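Local coordinates for transferrin binding protein B (Actinobacillus suis, PDB 3PQU) that probably binds host transferrin at the cell surface as a lipid-anchored outer-membrane receptor protein, as a step in iron acquisition, at residues Lys47-Arg51 with Thr179-Thr184; Lys110-Lys114 with Arg211-Val215; Lys173-Phe178 with His229-Phe233; Ser189-Asp193 with Ile205-Val209; Thr261-Ser265 with Asp286-Thr290. One frame throughout, in Å; residues are numbered along the deposited sequence.

Contact 1 of 5, residues Lys47-Arg51 with Thr179-Thr184; sequences KIPRR and TSDVKT
Pro49 packs its ring on the backbone of Thr179-Asp181. CB touches Val182 CG2 at 4.1 Å. CG, the far corner of the ring, sits 3.5 Å from Ser180 O and also reaches Asp181 CA. CD, at the ring's edge, meets Thr179 OG1 at 3.3 Å. Thr179 OG1 is turned to the proline by its first torsion, which sets it opposite the backbone N (chi1 179°). The hydroxyl spends its proton on Ser180 O, 3.0 Å from OG1, in the carbonyl plane on a lone pair. It therefore offers the proline ring only its oxygen. Further along, Val182 packs with both methyls. Its CG2 lies against Pro49 O, and its CG1 against CB of Arg51. Arg51 then bends at CG-CD (chi3 62°) and crosses Thr184 at about a right angle. Thr184 CG2 lies over one face of the guanidinium, 3.5 Å from Arg51 NE. The polar end of Arg51 is held elsewhere, by Asn199 and Asp67 O. The segment 47-51 leaves the handle strand 43-47, while 179-184 ends the barrel strand 170-183, so the N-lobe handle and barrel meet here. Between the two segments the contact rests on van der Waals packing of methyl groups, a proline ring and backbone oxygens. The polar groups bond within their own segment, as Thr179 does, or outside the pair, as Arg51 does.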
# COMPACT_ATOMS: atom_id res chain seq x y z
N LYS A 47 -4.88 -18.41 -6.78
CA LYS A 47 -5.01 -19.35 -7.89
C LYS A 47 -6.47 -19.80 -8.06
O LYS A 47 -7.18 -20.01 -7.08
CB LYS A 47 -4.11 -20.56 -7.62
CG LYS A 47 -4.07 -21.59 -8.74
CD LYS A 47 -2.84 -22.48 -8.54
CE LYS A 47 -2.54 -23.33 -9.76
NZ LYS A 47 -1.19 -23.96 -9.63
N ILE A 48 -6.90 -19.97 -9.30
CA ILE A 48 -8.25 -20.48 -9.59
C ILE A 48 -8.28 -21.98 -9.29
O ILE A 48 -7.49 -22.74 -9.87
CB ILE A 48 -8.64 -20.20 -11.09
CG1 ILE A 48 -8.71 -18.67 -11.36
CG2 ILE A 48 -9.98 -20.85 -11.46
CD1 ILE A 48 -8.90 -18.29 -12.88
N PRO A 49 -9.16 -22.43 -8.38
CA PRO A 49 -9.18 -23.87 -8.02
C PRO A 49 -9.64 -24.77 -9.16
O PRO A 49 -10.52 -24.39 -9.95
CB PRO A 49 -10.19 -23.94 -6.85
CG PRO A 49 -10.12 -22.57 -6.22
CD PRO A 49 -9.95 -21.63 -7.42
N ARG A 50 -9.02 -25.96 -9.24
CA ARG A 50 -9.23 -26.95 -10.30
C ARG A 50 -9.30 -28.30 -9.61
O ARG A 50 -8.43 -28.61 -8.81
CB ARG A 50 -8.02 -26.95 -11.26
CG ARG A 50 -7.99 -25.82 -12.30
CD ARG A 50 -6.57 -25.33 -12.58
NE ARG A 50 -5.67 -26.32 -13.18
CZ ARG A 50 -5.62 -26.60 -14.48
NH1 ARG A 50 -6.43 -26.00 -15.34
NH2 ARG A 50 -4.77 -27.51 -14.92
N ARG A 51 -10.31 -29.11 -9.91
CA ARG A 51 -10.43 -30.41 -9.24
C ARG A 51 -9.39 -31.40 -9.75
O ARG A 51 -9.11 -31.44 -10.93
CB ARG A 51 -11.83 -31.00 -9.42
CG ARG A 51 -12.09 -32.22 -8.53
CD ARG A 51 -13.55 -32.61 -8.59
NE ARG A 51 -13.97 -33.00 -9.93
CZ ARG A 51 -13.92 -34.25 -10.38
NH1 ARG A 51 -13.45 -35.21 -9.61
NH2 ARG A 51 -14.32 -34.54 -11.61
N THR A 179 -13.32 -15.84 -7.85
CA THR A 179 -13.32 -17.27 -8.08
C THR A 179 -13.98 -17.93 -6.86
O THR A 179 -13.79 -17.47 -5.73
CB THR A 179 -11.90 -17.87 -8.26
OG1 THR A 179 -12.01 -19.29 -8.46
CG2 THR A 179 -11.01 -17.64 -7.02
N SER A 180 -14.77 -18.97 -7.11
CA SER A 180 -15.32 -19.82 -6.06
C SER A 180 -14.30 -20.89 -5.71
O SER A 180 -13.19 -20.91 -6.25
CB SER A 180 -16.61 -20.51 -6.53
OG SER A 180 -16.36 -21.50 -7.54
N ASP A 181 -14.67 -21.77 -4.78
CA ASP A 181 -13.95 -23.02 -4.63
C ASP A 181 -14.63 -24.07 -5.50
O ASP A 181 -15.56 -23.76 -6.23
CB ASP A 181 -13.90 -23.49 -3.15
CG ASP A 181 -15.29 -23.78 -2.58
OD1 ASP A 181 -15.37 -24.42 -1.50
OD2 ASP A 181 -16.29 -23.34 -3.19
N VAL A 182 -14.19 -25.32 -5.40
CA VAL A 182 -14.75 -26.37 -6.24
C VAL A 182 -15.41 -27.46 -5.39
O VAL A 182 -14.85 -27.88 -4.39
CB VAL A 182 -13.65 -26.99 -7.14
CG1 VAL A 182 -14.05 -28.39 -7.61
CG2 VAL A 182 -13.35 -26.05 -8.34
N LYS A 183 -16.62 -27.87 -5.78
CA LYS A 183 -17.31 -29.03 -5.18
C LYS A 183 -18.15 -29.70 -6.25
O LYS A 183 -18.96 -29.04 -6.91
CB LYS A 183 -18.29 -28.59 -4.07
CG LYS A 183 -17.65 -28.19 -2.78
CD LYS A 183 -18.68 -27.60 -1.83
CE LYS A 183 -18.03 -27.04 -0.57
NZ LYS A 183 -19.06 -26.67 0.47
N THR A 184 -18.01 -31.00 -6.42
CA THR A 184 -18.82 -31.69 -7.42
C THR A 184 -20.32 -31.60 -7.09
O THR A 184 -21.17 -31.77 -7.96
CB THR A 184 -18.40 -33.17 -7.56
OG1 THR A 184 -18.43 -33.79 -6.27
CG2 THR A 184 -17.00 -33.29 -8.15

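Contact 2 of 5, residues Lys110-Lys114 with Arg211-Val215; sequences KQEDK and RDHKV
The guanidinium of Arg211 takes Asp113 OD2 at its edge, in its plane, while the two flat groups are turned 64° apart. NH1 donates to OD2 over 3.0 Å with an N-H...O angle of 158°, and meets the oxygen nearly along its C-O bond. The Arg211 chain runs extended from CG to NE beside the carboxylate, with CD 3.4 Å from the same OD2. NH2 is engaged elsewhere, by Asp207 O and Ser204 O, and these bonds help fix the rotation of the group. The amide of Gln111 stands beside the carboxylate of Asp212, both side chains pointing the same way and their planes 71° apart. Gln111 OE1 touches Asp212 CB at 3.4 Å. Asp212 OD1 in turn lies over one face of the His213 ring.

The backbone adds one bond, from Asp113 N to Arg211 O, 3.1 Å. It joins a short 3-10 turn, 112-113, of the N-lobe handle to a loop that follows strand 170-183 of the barrel. Glu112 and Lys214 meet at the outer side. The Lys214 chain folds back near its end, bringing NZ to 3.4 Å from Glu112 OE2 in a weak bond that is part of a salt bridge. Lys214 CG packs on the carboxylate carbon, 3.6 Å from Glu112 CD. The other oxygen, Glu112 OE1, has a salt bridge to Lys115.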
# COMPACT_ATOMS: atom_id res chain seq x y z
N LYS A 110 -9.17 -6.59 -25.15
CA LYS A 110 -9.68 -7.29 -26.34
C LYS A 110 -11.20 -7.41 -26.42
O LYS A 110 -11.74 -7.84 -27.44
CB LYS A 110 -9.02 -8.67 -26.46
CG LYS A 110 -7.53 -8.60 -26.76
CD LYS A 110 -6.89 -9.98 -26.83
CE LYS A 110 -5.38 -9.86 -27.08
NZ LYS A 110 -4.70 -11.17 -27.08
N GLN A 111 -11.88 -7.03 -25.34
CA GLN A 111 -13.35 -6.94 -25.30
C GLN A 111 -13.73 -5.75 -24.44
O GLN A 111 -12.91 -5.26 -23.64
CB GLN A 111 -13.97 -8.20 -24.69
CG GLN A 111 -13.78 -9.47 -25.47
CD GLN A 111 -14.48 -9.42 -26.82
OE1 GLN A 111 -15.58 -8.88 -26.95
NE2 GLN A 111 -13.85 -10.00 -27.83
N GLU A 112 -14.96 -5.29 -24.56
CA GLU A 112 -15.39 -4.14 -23.75
C GLU A 112 -15.12 -4.34 -22.26
O GLU A 112 -14.61 -3.44 -21.59
CB GLU A 112 -16.85 -3.82 -23.98
CG GLU A 112 -17.12 -3.28 -25.37
CD GLU A 112 -16.30 -2.03 -25.67
OE1 GLU A 112 -15.91 -1.85 -26.84
OE2 GLU A 112 -16.04 -1.25 -24.73
N ASP A 113 -15.45 -5.51 -21.73
CA ASP A 113 -15.24 -5.78 -20.30
C ASP A 113 -13.77 -5.89 -19.89
O ASP A 113 -13.45 -5.94 -18.70
CB ASP A 113 -16.00 -7.03 -19.85
CG ASP A 113 -15.41 -8.31 -20.43
OD1 ASP A 113 -14.94 -8.27 -21.60
OD2 ASP A 113 -15.46 -9.36 -19.74
N LYS A 114 -12.86 -5.92 -20.86
CA LYS A 114 -11.43 -5.94 -20.55
C LYS A 114 -10.74 -4.62 -20.91
O LYS A 114 -9.51 -4.54 -20.95
CB LYS A 114 -10.75 -7.16 -21.19
CG LYS A 114 -11.43 -8.48 -20.79
CD LYS A 114 -10.63 -9.71 -21.19
CE LYS A 114 -10.79 -10.01 -22.68
NZ LYS A 114 -9.79 -11.01 -23.13
N ARG A 211 -20.34 -8.98 -22.13
CA ARG A 211 -18.93 -8.62 -22.26
C ARG A 211 -18.58 -7.67 -23.40
O ARG A 211 -17.51 -7.05 -23.39
CB ARG A 211 -18.08 -9.90 -22.37
CG ARG A 211 -18.34 -10.83 -21.20
CD ARG A 211 -17.29 -11.88 -21.04
NE ARG A 211 -17.68 -12.83 -20.01
CZ ARG A 211 -17.23 -12.81 -18.76
NH1 ARG A 211 -16.36 -11.87 -18.37
NH2 ARG A 211 -17.66 -13.72 -17.89
N ASP A 212 -19.47 -7.52 -24.38
CA ASP A 212 -19.07 -6.80 -25.58
C ASP A 212 -20.01 -5.69 -26.08
O ASP A 212 -19.82 -5.18 -27.17
CB ASP A 212 -18.76 -7.79 -26.71
CG ASP A 212 -19.79 -8.88 -26.81
OD1 ASP A 212 -20.99 -8.59 -26.58
OD2 ASP A 212 -19.40 -10.02 -27.13
N HIS A 213 -21.00 -5.32 -25.29
CA HIS A 213 -21.88 -4.22 -25.67
C HIS A 213 -21.76 -3.10 -24.66
O HIS A 213 -22.02 -3.32 -23.48
CB HIS A 213 -23.32 -4.69 -25.76
CG HIS A 213 -23.54 -5.76 -26.78
ND1 HIS A 213 -23.37 -5.55 -28.13
CD2 HIS A 213 -23.92 -7.06 -26.64
CE1 HIS A 213 -23.62 -6.67 -28.78
NE2 HIS A 213 -23.97 -7.60 -27.90
N LYS A 214 -21.38 -1.91 -25.12
CA LYS A 214 -21.16 -0.76 -24.23
C LYS A 214 -22.46 -0.28 -23.61
O LYS A 214 -23.52 -0.43 -24.21
CB LYS A 214 -20.51 0.39 -25.01
CG LYS A 214 -19.33 -0.03 -25.88
CD LYS A 214 -18.90 1.09 -26.83
CE LYS A 214 -18.06 2.16 -26.13
NZ LYS A 214 -16.61 1.83 -26.15
N VAL A 215 -22.38 0.29 -22.42
CA VAL A 215 -23.55 0.91 -21.79
C VAL A 215 -24.15 1.97 -22.70
O VAL A 215 -23.43 2.76 -23.32
CB VAL A 215 -23.19 1.54 -20.44
CG1 VAL A 215 -24.36 2.37 -19.93
CG2 VAL A 215 -22.82 0.44 -19.42

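Contact 3 of 5, residues Lys173-Phe178 with His229-Phe233; sequences KGTWDF and HSSEF
His229 packs between Trp176 and Phe178, and this is the tight end of the contact. Its CB sits over one face of the indole, 3.6 Å from the centroid of the five-membered ring, in a CH-pi contact. The imidazole turns an edge toward that same indole, the planes at 78°. Phe178 then brings the edge of its own ring to the face of His229, with CE2 3.7 Å from NE2 and the planes at 84°. Two successive T-shaped pairs make an aromatic cluster. Outside partners fix the polar ends: Trp176 NE1 donates to Tyr247 O, and His229 NE2 bonds Asp207. A water joins His229 ND1 to Asp177 OD2.

Backbone bonds tie the middle. Gly174 and Ser231 form a hydrogen-bonded antiparallel pair, with Ser231 N to Gly174 O at 2.8 Å. Ser231 OG adds a bond to Thr175 O, 3.0 Å, coming from above the carbonyl plane. Trp176 N donates to His229 O.

The other end is looser. Lys173 and Glu232 lie side by side as a non-hydrogen-bonded pair, on the face where Lys173 is exposed. Their charges stay 4.5 Å apart, Lys173 NZ to Glu232 OE1, beyond a salt bridge. Neighbouring antiparallel strands that cross at 128° and carry aromatic residues on their buried side are in keeping with the curled sheet of the N-lobe beta barrel.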
# COMPACT_ATOMS: atom_id res chain seq x y z
N LYS A 173 -16.05 4.42 -9.34
CA LYS A 173 -16.70 3.40 -10.15
C LYS A 173 -15.68 2.48 -10.80
O LYS A 173 -14.59 2.93 -11.18
CB LYS A 173 -17.56 4.04 -11.24
CG LYS A 173 -18.71 4.89 -10.74
CD LYS A 173 -19.52 5.45 -11.91
CE LYS A 173 -20.92 5.85 -11.46
NZ LYS A 173 -21.74 6.37 -12.60
N GLY A 174 -16.02 1.21 -10.94
CA GLY A 174 -15.09 0.23 -11.50
C GLY A 174 -15.68 -1.17 -11.67
O GLY A 174 -16.84 -1.34 -12.05
N THR A 175 -14.88 -2.17 -11.36
CA THR A 175 -15.28 -3.55 -11.57
C THR A 175 -15.09 -4.36 -10.30
O THR A 175 -14.61 -3.85 -9.29
CB THR A 175 -14.41 -4.21 -12.67
OG1 THR A 175 -13.04 -4.15 -12.27
CG2 THR A 175 -14.60 -3.52 -14.03
N TRP A 176 -15.50 -5.62 -10.37
CA TRP A 176 -15.08 -6.62 -9.39
C TRP A 176 -14.92 -7.93 -10.13
O TRP A 176 -15.37 -8.05 -11.27
CB TRP A 176 -16.07 -6.74 -8.20
CG TRP A 176 -17.47 -7.19 -8.55
CD1 TRP A 176 -18.41 -6.49 -9.30
CD2 TRP A 176 -18.10 -8.40 -8.14
NE1 TRP A 176 -19.58 -7.22 -9.37
CE2 TRP A 176 -19.42 -8.39 -8.67
CE3 TRP A 176 -17.70 -9.48 -7.34
CZ2 TRP A 176 -20.32 -9.44 -8.46
CZ3 TRP A 176 -18.60 -10.52 -7.12
CH2 TRP A 176 -19.89 -10.49 -7.68
N ASP A 177 -14.27 -8.90 -9.49
CA ASP A 177 -13.99 -10.22 -10.09
C ASP A 177 -13.85 -11.25 -8.97
O ASP A 177 -13.66 -10.88 -7.81
CB ASP A 177 -12.70 -10.19 -10.90
CG ASP A 177 -12.86 -9.46 -12.22
OD1 ASP A 177 -12.38 -8.32 -12.35
OD2 ASP A 177 -13.48 -10.04 -13.12
N PHE A 178 -13.96 -12.53 -9.30
CA PHE A 178 -14.01 -13.56 -8.27
C PHE A 178 -13.68 -14.96 -8.78
O PHE A 178 -13.77 -15.23 -9.97
CB PHE A 178 -15.43 -13.59 -7.66
CG PHE A 178 -16.52 -13.94 -8.67
CD1 PHE A 178 -16.84 -15.28 -8.92
CD2 PHE A 178 -17.19 -12.95 -9.37
CE1 PHE A 178 -17.83 -15.64 -9.86
CE2 PHE A 178 -18.21 -13.29 -10.30
CZ PHE A 178 -18.52 -14.65 -10.55
N HIS A 229 -19.08 -7.32 -14.57
CA HIS A 229 -19.23 -7.16 -13.13
C HIS A 229 -18.78 -5.77 -12.70
O HIS A 229 -17.58 -5.45 -12.69
CB HIS A 229 -18.45 -8.25 -12.38
CG HIS A 229 -18.76 -9.63 -12.85
ND1 HIS A 229 -18.02 -10.28 -13.82
CD2 HIS A 229 -19.76 -10.49 -12.51
CE1 HIS A 229 -18.54 -11.47 -14.06
NE2 HIS A 229 -19.60 -11.62 -13.28
N SER A 230 -19.75 -4.94 -12.36
CA SER A 230 -19.47 -3.53 -12.08
C SER A 230 -19.53 -3.24 -10.59
O SER A 230 -20.24 -3.91 -9.82
CB SER A 230 -20.44 -2.62 -12.86
OG SER A 230 -21.77 -2.87 -12.46
N SER A 231 -18.77 -2.24 -10.17
CA SER A 231 -18.74 -1.86 -8.77
C SER A 231 -18.98 -0.37 -8.64
O SER A 231 -18.61 0.42 -9.53
CB SER A 231 -17.40 -2.25 -8.14
OG SER A 231 -16.32 -1.49 -8.66
N GLU A 232 -19.58 0.03 -7.53
CA GLU A 232 -19.68 1.45 -7.22
C GLU A 232 -19.49 1.67 -5.73
O GLU A 232 -20.00 0.90 -4.91
CB GLU A 232 -21.02 2.02 -7.69
CG GLU A 232 -21.06 3.55 -7.55
CD GLU A 232 -22.26 4.19 -8.24
OE1 GLU A 232 -22.80 3.61 -9.21
OE2 GLU A 232 -22.66 5.29 -7.80
N PHE A 233 -18.72 2.70 -5.38
CA PHE A 233 -18.51 3.04 -3.97
C PHE A 233 -18.79 4.52 -3.66
O PHE A 233 -18.55 5.40 -4.48
CB PHE A 233 -17.08 2.71 -3.55
CG PHE A 233 -16.69 1.28 -3.79
CD1 PHE A 233 -16.82 0.34 -2.78
CD2 PHE A 233 -16.19 0.88 -5.03
CE1 PHE A 233 -16.46 -0.99 -2.99
CE2 PHE A 233 -15.83 -0.44 -5.25
CZ PHE A 233 -15.97 -1.39 -4.22
O HOH W 1 -15.48 -9.20 -14.73

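Contact 4 of 5, residues Ser189-Asp193 with Ile205-Val209; sequences SGFSD and ISDNV
A carboxylate lies nearly flat over a benzene ring: Asp207 sits on one face of Phe191, the two planes only 22° apart. Asp207 OD1 is 3.7 Å above the ring plane, toward the rim, and CG is 3.7 Å from Phe191 CE1. A water shares that face. The segments belong to one long loop between strands 170-183 and 218-219 of the N-lobe barrel, and they meet as a single backbone bridge, Phe191 with Asp207. No regular strand forms.

Two bonds flank the bridge. Asn208 N donates to Gly190 O at 2.7 Å, nearly straight on to the carbonyl. Ser192 N donates to Ser206 O at 3.0 Å, in a nearly linear bond. Gly190 has a positive phi of 93°, a backbone shape that calls for glycine. Asn208 is the centre of an inverse gamma turn, and its CB also rests on Gly190 O, at 3.3 Å.

The Asp207 carboxylate is well occupied. Its CG stands opposite the backbone N (chi1 -154°), which carries the group over the ring. OD2 bonds His229 and OD1 has a salt bridge to Arg248. These positive or polar partners probably favour the charged form of the acid and offset the closeness of Gly190 O, 3.1 Å from OD1, where two acceptors face each other. The water over Phe191 bridges the segments further: it donates to Asp207 OD1, and it donates to Ser189 O.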
# COMPACT_ATOMS: atom_id res chain seq x y z
N SER A 189 -26.20 -21.85 -11.35
CA SER A 189 -26.73 -21.33 -12.61
C SER A 189 -26.02 -20.07 -13.05
O SER A 189 -25.51 -19.32 -12.23
CB SER A 189 -28.23 -21.05 -12.49
OG SER A 189 -28.51 -20.34 -11.30
N GLY A 190 -25.99 -19.85 -14.36
CA GLY A 190 -25.46 -18.61 -14.89
C GLY A 190 -24.00 -18.69 -15.26
O GLY A 190 -23.42 -17.69 -15.69
N PHE A 191 -23.40 -19.87 -15.11
CA PHE A 191 -21.99 -20.10 -15.46
C PHE A 191 -21.87 -21.09 -16.62
O PHE A 191 -22.63 -22.05 -16.70
CB PHE A 191 -21.23 -20.64 -14.25
CG PHE A 191 -21.10 -19.66 -13.13
CD1 PHE A 191 -20.12 -18.69 -13.15
CD2 PHE A 191 -21.97 -19.70 -12.04
CE1 PHE A 191 -19.99 -17.77 -12.09
CE2 PHE A 191 -21.86 -18.81 -10.97
CZ PHE A 191 -20.87 -17.83 -10.99
N SER A 192 -20.90 -20.88 -17.50
CA SER A 192 -20.66 -21.82 -18.60
C SER A 192 -19.99 -23.12 -18.12
O SER A 192 -19.53 -23.22 -16.99
CB SER A 192 -19.79 -21.17 -19.67
OG SER A 192 -18.47 -21.05 -19.20
N ASP A 193 -19.92 -24.11 -19.01
CA ASP A 193 -19.22 -25.38 -18.72
C ASP A 193 -17.71 -25.22 -18.49
O ASP A 193 -17.05 -26.16 -18.07
CB ASP A 193 -19.44 -26.39 -19.85
CG ASP A 193 -20.86 -26.90 -19.92
OD1 ASP A 193 -21.63 -26.64 -18.97
OD2 ASP A 193 -21.21 -27.56 -20.92
N ILE A 205 -14.70 -15.07 -14.98
CA ILE A 205 -14.37 -15.46 -16.37
C ILE A 205 -15.49 -16.27 -17.04
O ILE A 205 -15.78 -16.08 -18.21
CB ILE A 205 -13.07 -16.30 -16.44
CG1 ILE A 205 -11.88 -15.49 -15.90
CG2 ILE A 205 -12.80 -16.80 -17.87
CD1 ILE A 205 -10.67 -16.39 -15.51
N SER A 206 -16.12 -17.19 -16.29
CA SER A 206 -17.08 -18.12 -16.89
C SER A 206 -18.54 -17.71 -16.72
O SER A 206 -19.45 -18.32 -17.28
CB SER A 206 -16.88 -19.52 -16.33
OG SER A 206 -17.19 -19.54 -14.95
N ASP A 207 -18.77 -16.68 -15.90
CA ASP A 207 -20.11 -16.13 -15.66
C ASP A 207 -20.70 -15.67 -17.00
O ASP A 207 -19.99 -15.07 -17.83
CB ASP A 207 -19.97 -14.95 -14.66
CG ASP A 207 -21.24 -14.70 -13.84
OD1 ASP A 207 -22.25 -15.44 -13.97
OD2 ASP A 207 -21.21 -13.74 -13.04
N ASN A 208 -21.98 -15.97 -17.24
CA ASN A 208 -22.65 -15.58 -18.47
C ASN A 208 -23.16 -14.14 -18.41
O ASN A 208 -24.34 -13.89 -18.23
CB ASN A 208 -23.80 -16.55 -18.77
CG ASN A 208 -23.31 -17.97 -19.08
OD1 ASN A 208 -22.15 -18.18 -19.45
ND2 ASN A 208 -24.20 -18.94 -18.92
N VAL A 209 -22.26 -13.18 -18.56
CA VAL A 209 -22.62 -11.78 -18.43
C VAL A 209 -22.35 -11.05 -19.75
O VAL A 209 -21.76 -11.63 -20.66
CB VAL A 209 -21.82 -11.12 -17.32
CG1 VAL A 209 -22.19 -11.76 -15.98
CG2 VAL A 209 -20.33 -11.29 -17.60
O HOH W 2 -24.18 -16.54 -12.32

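Contact 5 of 5, residues Thr261-Ser265 with Asp286-Thr290; sequences TKRYS and DPIFT
Arg263 and Phe289 make the stacking part of the contact. The guanidinium lies almost flat on one face of the ring, centres 4.1 Å apart and planes at 23°, an off-centre cation-pi pair. Phe289 CD2 sits under the centre of the guanidinium. Bends at chi2 (-75°) and chi3 fold the arginine over the ring. Ile288 CG1 lies over the opposite face, toward the rim.

The ion pair is long. Arg263 NH1 and Asp286 OD1 are 3.7 Å apart in this salt bridge, with the oxygen well out of the guanidinium plane. A water accepts from Arg263 NH2 and reaches the same OD1 weakly.

Hydrogen bonds join the segments as well. Tyr264 OH donates to Thr290 O over 2.7 Å, in the carbonyl plane on a lone pair. Ile288 N to Asp286 OD2 makes an Asx turn, and Phe289 N, one residue further on, also donates to OD2. Another water joins Arg263 O to Phe289 O.

Apolar contact comes from Tyr264 CE2, 3.9 Å from Phe289 CD1.

Arg263 and Tyr264 both face Leu246 in a classic beta bulge of strand 260-271. The loop 286-290, between strands 274-281 and 292-300, folds back to it, and Phe289 also meets Trp176 of strand 170-183 and Leu318 of strand 318-326.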
# COMPACT_ATOMS: atom_id res chain seq x y z
N THR A 261 -28.33 -7.49 -11.48
CA THR A 261 -28.61 -7.83 -10.09
C THR A 261 -27.50 -7.42 -9.15
O THR A 261 -26.32 -7.58 -9.45
CB THR A 261 -28.94 -9.33 -9.90
OG1 THR A 261 -27.90 -10.13 -10.47
CG2 THR A 261 -30.26 -9.68 -10.58
N LYS A 262 -27.87 -6.87 -8.00
CA LYS A 262 -26.89 -6.55 -6.98
C LYS A 262 -26.55 -7.82 -6.21
O LYS A 262 -27.43 -8.46 -5.63
CB LYS A 262 -27.41 -5.47 -6.02
CG LYS A 262 -26.34 -5.04 -5.01
CD LYS A 262 -26.90 -4.13 -3.92
CE LYS A 262 -27.53 -2.89 -4.51
NZ LYS A 262 -27.92 -1.89 -3.45
N ARG A 263 -25.28 -8.19 -6.22
CA ARG A 263 -24.79 -9.38 -5.52
C ARG A 263 -24.32 -9.06 -4.09
O ARG A 263 -24.42 -9.89 -3.19
CB ARG A 263 -23.61 -9.99 -6.27
CG ARG A 263 -23.96 -10.63 -7.59
CD ARG A 263 -24.66 -11.95 -7.36
NE ARG A 263 -24.28 -12.94 -8.37
CZ ARG A 263 -24.97 -14.04 -8.61
NH1 ARG A 263 -26.08 -14.30 -7.93
NH2 ARG A 263 -24.57 -14.88 -9.56
N TYR A 264 -23.77 -7.86 -3.89
CA TYR A 264 -23.19 -7.50 -2.58
C TYR A 264 -23.36 -6.03 -2.23
O TYR A 264 -23.36 -5.16 -3.12
CB TYR A 264 -21.70 -7.80 -2.57
CG TYR A 264 -21.31 -9.23 -2.34
CD1 TYR A 264 -21.35 -9.79 -1.06
CD2 TYR A 264 -20.87 -10.02 -3.40
CE1 TYR A 264 -20.99 -11.12 -0.86
CE2 TYR A 264 -20.51 -11.31 -3.22
CZ TYR A 264 -20.56 -11.87 -1.94
OH TYR A 264 -20.17 -13.17 -1.78
N SER A 265 -23.51 -5.76 -0.94
CA SER A 265 -23.35 -4.41 -0.37
C SER A 265 -22.06 -4.41 0.43
O SER A 265 -21.72 -5.39 1.08
CB SER A 265 -24.51 -4.03 0.60
OG SER A 265 -25.76 -3.94 -0.07
N ASP A 286 -27.71 -18.42 -1.80
CA ASP A 286 -26.73 -18.74 -2.86
C ASP A 286 -25.54 -19.51 -2.26
O ASP A 286 -24.94 -19.05 -1.28
CB ASP A 286 -26.25 -17.46 -3.57
CG ASP A 286 -25.49 -17.77 -4.85
OD1 ASP A 286 -26.02 -17.42 -5.93
OD2 ASP A 286 -24.40 -18.39 -4.79
N PRO A 287 -25.21 -20.68 -2.84
CA PRO A 287 -24.15 -21.45 -2.17
C PRO A 287 -22.76 -20.82 -2.28
O PRO A 287 -21.89 -21.17 -1.48
CB PRO A 287 -24.18 -22.81 -2.88
CG PRO A 287 -24.87 -22.55 -4.20
CD PRO A 287 -25.82 -21.41 -3.98
N ILE A 288 -22.53 -19.91 -3.22
CA ILE A 288 -21.20 -19.30 -3.23
C ILE A 288 -21.14 -17.81 -2.91
O ILE A 288 -20.16 -17.36 -2.32
CB ILE A 288 -20.38 -19.61 -4.52
CG1 ILE A 288 -21.01 -18.99 -5.74
CG2 ILE A 288 -20.24 -21.13 -4.72
CD1 ILE A 288 -20.10 -19.10 -7.03
N PHE A 289 -22.17 -17.05 -3.29
CA PHE A 289 -22.19 -15.62 -3.00
C PHE A 289 -22.74 -15.35 -1.60
O PHE A 289 -23.92 -15.03 -1.42
CB PHE A 289 -22.92 -14.84 -4.12
CG PHE A 289 -22.23 -14.97 -5.47
CD1 PHE A 289 -21.04 -14.31 -5.71
CD2 PHE A 289 -22.72 -15.82 -6.44
CE1 PHE A 289 -20.37 -14.45 -6.94
CE2 PHE A 289 -22.06 -15.96 -7.68
CZ PHE A 289 -20.89 -15.27 -7.92
N THR A 290 -21.87 -15.53 -0.61
CA THR A 290 -22.26 -15.49 0.79
C THR A 290 -21.54 -14.33 1.49
O THR A 290 -20.73 -13.66 0.86
CB THR A 290 -21.86 -16.77 1.50
OG1 THR A 290 -20.50 -17.05 1.18
CG2 THR A 290 -22.75 -17.96 1.05
O HOH W 3 -25.32 -12.68 -2.79
O HOH W 4 -24.76 -17.65 -9.14

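Overall arrangement
Contacts 1 and 2 join handle to barrel in the N-lobe, but differ in chemistry. Contact 1 is buried and packs apolar groups, whereas contact 2 lies at the surface and uses ion pairs. Contacts 3, 4 and 5 are partly buried and stay within the barrel domain. Contact 3 is a regular strand pairing; contact 4 joins two parts of one loop, and contact 5 sets a loop against a strand. Strand 170-183 serves both contacts 1 and 3. Aromatic packing links the last three: Phe178 touches Phe191 and Phe289, and Phe191 reaches Phe289. Ile48 of contact 1 meets Ile205 of contact 4.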